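Local coordinates for putative histidine protein kinase (Rhodobacter sphaeroides, PDB 3KYJ), which is probably autophosphorylated on a histidine and able to pass the phosphate to CheB or CheY, relaying chemoreceptor signals to the flagellar motors, this fragment being its Hpt domain, at residues M9-A21 / A104-V116. Numbering follows the deposited sequence. Where two conformers were deposited one is given.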
loop_
_atom_site.group_PDB
_atom_site.type_symbol
_atom_site.label_atom_id
_atom_site.label_comp_id
_atom_site.label_asym_id
_atom_site.label_seq_id
_atom_site.Cartn_x
_atom_site.Cartn_y
_atom_site.Cartn_z
ATOM N N MET A 9 12.318 -8.558 -13.472
ATOM C CA MET A 9 11.882 -8.995 -12.144
ATOM C C MET A 9 12.960 -8.805 -11.081
ATOM O O MET A 9 12.651 -8.762 -9.887
ATOM C CB MET A 9 11.436 -10.462 -12.168
ATOM C CG MET A 9 10.104 -10.706 -12.896
ATOM S SD MET A 9 8.720 -9.677 -12.319
ATOM C CE MET A 9 8.544 -8.509 -13.670
ATOM N N ASP A 10 14.217 -8.681 -11.496
ATOM C CA ASP A 10 15.301 -8.418 -10.549
ATOM C C ASP A 10 15.002 -7.164 -9.743
ATOM O O ASP A 10 15.175 -7.142 -8.520
ATOM C CB ASP A 10 16.641 -8.231 -11.275
ATOM C CG ASP A 10 17.158 -9.514 -11.898
ATOM O OD1 ASP A 10 16.871 -10.600 -11.363
ATOM O OD2 ASP A 10 17.851 -9.424 -12.930
ATOM N N GLU A 11 14.541 -6.118 -10.422
ATOM C CA GLU A 11 14.318 -4.849 -9.750
ATOM C C GLU A 11 13.203 -4.923 -8.701
ATOM O O GLU A 11 13.343 -4.384 -7.622
ATOM C CB GLU A 11 14.018 -3.741 -10.774
ATOM C CG GLU A 11 13.897 -2.369 -10.132
ATOM C CD GLU A 11 13.514 -1.250 -11.108
ATOM O OE1 GLU A 11 13.365 -1.494 -12.325
ATOM O OE2 GLU A 11 13.351 -0.108 -10.637
ATOM N N ILE A 12 12.108 -5.607 -8.994
ATOM C CA ILE A 12 11.016 -5.632 -8.036
ATOM C C ILE A 12 11.373 -6.486 -6.823
ATOM O O ILE A 12 11.002 -6.145 -5.709
ATOM C CB ILE A 12 9.671 -6.040 -8.684
ATOM C CG1 ILE A 12 8.520 -5.742 -7.717
ATOM C CG2 ILE A 12 9.662 -7.501 -9.101
ATOM C CD1 ILE A 12 7.146 -5.716 -8.374
ATOM N N TRP A 13 12.132 -7.562 -7.016
ATOM C CA TRP A 13 12.564 -8.352 -5.870
ATOM C C TRP A 13 13.569 -7.586 -4.995
ATOM O O TRP A 13 13.535 -7.695 -3.775
ATOM C CB TRP A 13 13.095 -9.736 -6.302
ATOM C CG TRP A 13 11.970 -10.660 -6.598
ATOM C CD1 TRP A 13 11.500 -11.027 -7.824
ATOM C CD2 TRP A 13 11.114 -11.283 -5.640
ATOM N NE1 TRP A 13 10.420 -11.857 -7.684
ATOM C CE2 TRP A 13 10.156 -12.016 -6.351
ATOM C CE3 TRP A 13 11.059 -11.278 -4.241
ATOM C CZ2 TRP A 13 9.169 -12.770 -5.714
ATOM C CZ3 TRP A 13 10.085 -12.043 -3.613
ATOM C CH2 TRP A 13 9.146 -12.771 -4.357
ATOM N N ALA A 14 14.445 -6.800 -5.621
ATOM C CA ALA A 14 15.370 -5.952 -4.878
ATOM C C ALA A 14 14.599 -4.929 -4.045
ATOM O O ALA A 14 14.904 -4.698 -2.884
ATOM C CB ALA A 14 16.318 -5.248 -5.815
ATOM N N LEU A 15 13.580 -4.330 -4.652
ATOM C CA LEU A 15 12.768 -3.343 -3.958
ATOM C C LEU A 15 11.959 -3.982 -2.829
ATOM O O LEU A 15 11.796 -3.397 -1.768
ATOM C CB LEU A 15 11.858 -2.638 -4.955
ATOM C CG LEU A 15 10.972 -1.568 -4.355
ATOM C CD1 LEU A 15 11.862 -0.474 -3.755
ATOM C CD2 LEU A 15 10.057 -0.996 -5.441
ATOM N N TYR A 16 11.456 -5.184 -3.048
ATOM C CA TYR A 16 10.744 -5.889 -1.984
ATOM C C TYR A 16 11.627 -6.044 -0.750
ATOM O O TYR A 16 11.203 -5.814 0.377
ATOM C CB TYR A 16 10.286 -7.243 -2.512
ATOM C CG TYR A 16 9.757 -8.204 -1.490
ATOM C CD1 TYR A 16 8.478 -8.058 -0.950
ATOM C CD2 TYR A 16 10.522 -9.309 -1.108
ATOM C CE1 TYR A 16 7.989 -8.978 -0.026
ATOM C CE2 TYR A 16 10.054 -10.204 -0.182
ATOM C CZ TYR A 16 8.796 -10.045 0.340
ATOM O OH TYR A 16 8.344 -10.984 1.237
ATOM N N ALA A 17 12.876 -6.421 -0.961
ATOM C CA ALA A 17 13.779 -6.629 0.156
ATOM C C ALA A 17 14.135 -5.310 0.841
ATOM O O ALA A 17 14.170 -5.241 2.070
ATOM C CB ALA A 17 15.029 -7.363 -0.319
ATOM N N ASP A 18 14.392 -4.272 0.056
ATOM C CA ASP A 18 14.830 -2.994 0.598
ATOM C C ASP A 18 13.679 -2.298 1.314
ATOM O O ASP A 18 13.817 -1.918 2.451
ATOM C CB ASP A 18 15.384 -2.098 -0.512
ATOM C CG ASP A 18 16.026 -0.834 0.018
ATOM O OD1 ASP A 18 16.312 -0.766 1.229
ATOM O OD2 ASP A 18 16.265 0.090 -0.785
ATOM N N ASP A 19 12.549 -2.138 0.634
ATOM C CA ASP A 19 11.365 -1.481 1.213
ATOM C C ASP A 19 10.845 -2.290 2.408
ATOM O O ASP A 19 10.416 -1.723 3.412
ATOM C CB ASP A 19 10.292 -1.350 0.120
ATOM C CG ASP A 19 9.340 -0.206 0.358
ATOM O OD1 ASP A 19 9.664 0.928 -0.028
ATOM O OD2 ASP A 19 8.250 -0.433 0.897
ATOM N N GLY A 20 10.931 -3.614 2.326
ATOM C CA GLY A 20 10.496 -4.455 3.429
ATOM C C GLY A 20 11.354 -4.262 4.655
ATOM O O GLY A 20 10.839 -4.203 5.768
ATOM N N ALA A 21 12.663 -4.134 4.451
ATOM C CA ALA A 21 13.560 -3.913 5.579
ATOM C C ALA A 21 13.283 -2.570 6.248
ATOM O O ALA A 21 13.325 -2.479 7.468
ATOM C CB ALA A 21 15.011 -3.993 5.142
ATOM N N ALA A 104 12.487 -12.768 9.246
ATOM C CA ALA A 104 12.968 -14.038 8.728
ATOM C C ALA A 104 12.236 -14.396 7.429
ATOM O O ALA A 104 12.845 -14.926 6.477
ATOM C CB ALA A 104 12.786 -15.136 9.775
ATOM N N MET A 105 10.934 -14.134 7.370
ATOM C CA MET A 105 10.178 -14.419 6.154
ATOM C C MET A 105 10.637 -13.566 5.008
ATOM O O MET A 105 10.719 -14.031 3.875
ATOM C CB MET A 105 8.716 -14.131 6.352
ATOM C CG MET A 105 8.052 -15.066 7.276
ATOM S SD MET A 105 6.348 -14.584 7.346
ATOM C CE MET A 105 5.688 -15.966 8.260
ATOM N N LEU A 106 10.936 -12.308 5.299
ATOM C CA LEU A 106 11.422 -11.379 4.295
ATOM C C LEU A 106 12.744 -11.883 3.738
ATOM O O LEU A 106 12.939 -11.895 2.526
ATOM C CB LEU A 106 11.619 -9.981 4.906
ATOM C CG LEU A 106 12.222 -8.906 3.989
ATOM C CD1 LEU A 106 11.298 -8.628 2.832
ATOM C CD2 LEU A 106 12.529 -7.626 4.755
ATOM N N GLU A 107 13.669 -12.297 4.600
ATOM C CA GLU A 107 15.002 -12.677 4.154
ATOM C C GLU A 107 14.932 -13.942 3.300
ATOM O O GLU A 107 15.623 -14.069 2.289
ATOM C CB GLU A 107 15.934 -12.876 5.351
ATOM C CG GLU A 107 16.316 -11.577 6.069
ATOM C CD GLU A 107 17.264 -11.808 7.234
ATOM O OE1 GLU A 107 18.026 -12.797 7.193
ATOM O OE2 GLU A 107 17.253 -11.001 8.188
ATOM N N GLU A 108 14.073 -14.878 3.700
ATOM C CA GLU A 108 13.920 -16.112 2.948
ATOM C C GLU A 108 13.210 -15.921 1.608
ATOM O O GLU A 108 13.675 -16.447 0.596
ATOM C CB GLU A 108 13.137 -17.140 3.740
ATOM C CG GLU A 108 12.940 -18.431 2.967
ATOM C CD GLU A 108 11.833 -19.259 3.557
ATOM O OE1 GLU A 108 11.894 -19.539 4.778
ATOM O OE2 GLU A 108 10.901 -19.616 2.811
ATOM N N THR A 109 12.077 -15.216 1.602
ATOM C CA THR A 109 11.249 -15.093 0.398
ATOM C C THR A 109 11.964 -14.239 -0.631
ATOM O O THR A 109 11.829 -14.459 -1.828
ATOM C CB THR A 109 9.839 -14.484 0.661
ATOM O OG1 THR A 109 9.952 -13.199 1.297
ATOM C CG2 THR A 109 9.004 -15.410 1.518
ATOM N N ALA A 110 12.749 -13.279 -0.164
ATOM C CA ALA A 110 13.448 -12.389 -1.069
ATOM C C ALA A 110 14.453 -13.210 -1.858
ATOM O O ALA A 110 14.796 -12.861 -2.988
ATOM C CB ALA A 110 14.151 -11.292 -0.306
ATOM N N ALA A 111 14.922 -14.297 -1.254
ATOM C CA ALA A 111 16.003 -15.085 -1.823
ATOM C C ALA A 111 15.463 -16.245 -2.669
ATOM O O ALA A 111 16.048 -16.608 -3.693
ATOM C CB ALA A 111 16.896 -15.614 -0.713
ATOM N N SER A 112 14.338 -16.805 -2.250
ATOM C CA SER A 112 13.638 -17.833 -3.003
ATOM C C SER A 112 12.755 -17.247 -4.109
ATOM O O SER A 112 12.324 -17.969 -4.997
ATOM C CB SER A 112 12.738 -18.643 -2.084
ATOM O OG SER A 112 11.703 -17.812 -1.582
ATOM N N ARG A 113 12.478 -15.947 -4.050
ATOM C CA ARG A 113 11.488 -15.306 -4.924
ATOM C C ARG A 113 10.171 -16.088 -4.951
ATOM O O ARG A 113 9.515 -16.219 -5.988
ATOM C CB ARG A 113 12.055 -15.093 -6.332
ATOM C CG ARG A 113 13.316 -14.283 -6.342
ATOM C CD ARG A 113 13.750 -13.930 -7.750
ATOM N NE ARG A 113 14.890 -13.028 -7.731
ATOM C CZ ARG A 113 15.363 -12.388 -8.794
ATOM N NH1 ARG A 113 14.786 -12.544 -9.977
ATOM N NH2 ARG A 113 16.406 -11.586 -8.658
ATOM N N ALA A 114 9.783 -16.585 -3.776
ATOM C CA ALA A 114 8.537 -17.332 -3.619
ATOM C C ALA A 114 8.002 -17.176 -2.207
ATOM O O ALA A 114 8.720 -16.726 -1.327
ATOM C CB ALA A 114 8.751 -18.813 -3.935
ATOM N N ASP A 115 6.748 -17.564 -2.014
ATOM C CA ASP A 115 6.104 -17.481 -0.701
ATOM C C ASP A 115 6.744 -18.492 0.242
ATOM O O ASP A 115 7.397 -19.444 -0.182
ATOM C CB ASP A 115 4.601 -17.713 -0.848
ATOM C CG ASP A 115 3.768 -17.113 0.281
ATOM O OD1 ASP A 115 4.289 -16.443 1.201
ATOM O OD2 ASP A 115 2.540 -17.324 0.208
ATOM N N VAL A 116 6.558 -18.272 1.535
ATOM C CA VAL A 116 7.122 -19.148 2.552
ATOM C C VAL A 116 6.137 -20.225 2.843
ATOM O O VAL A 116 4.942 -20.087 2.538
ATOM C CB VAL A 116 7.350 -18.409 3.892
ATOM C CG1 VAL A 116 8.388 -17.352 3.732
ATOM C CG2 VAL A 116 6.046 -17.815 4.397
HETATM O O HOH W 1 15.597 -9.628 -3.248
#
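Leu106 pushes into helix 10-35 as a knob among Tyr16, Ala17, Gly20 and Ala21, joining the first helix of the Hpt domain's helical bundle to the antiparallel helix 89-112; segments 10-21 and 104-112 meet at 172°. This is the tight half of the contact. A branched leucine suits the hole because its two methyls divide the work: CD1 lies over one face of the Tyr16 ring, 3.6 Å from Tyr16 CE2, while CD2 reaches the backbone at Ala21 N. Gly20 makes this possible, since any CB there would collide with CD1. One turn along, small residues let the backbones approach, and Ala17 CB meets Ala110 CB at 4.0 Å.

Toward the end of helix 89-112 the packing gives way to an exposed, charged margin. There Arg113, at positive phi where the helix stops, lays its extended chain across Trp13; its CA sits over the six-membered ring, 3.5 Å from the centroid, in a CH-pi contact. Trp13 CG lies anti to its carbonyl carbon (chi1 -78°), directing the broad indole toward Arg113, whose guanidinium plane is nearly parallel to the ring, 12° from it. Replacing Trp13 with an alanine would probably leave the Arg113 chain without its flat support and free to swing from Asp10. Both terminal nitrogens of Arg113 converge on Asp10 OD1, with Arg113 NH2 at 2.9 Å in a salt bridge at this solvent side.

The buried polar pair lies back in the packed half, where Leu61 and Leu63 also touch Tyr16. The Tyr16 hydroxyl donates to Thr109 OG1 at 2.7 Å, near the plane of the ring, and a hydroxyl suits this buried place because it can accept from Tyr16 OH and at the same time donate to Met105 O, with Thr109 OG1 2.8 Å from Met105 O.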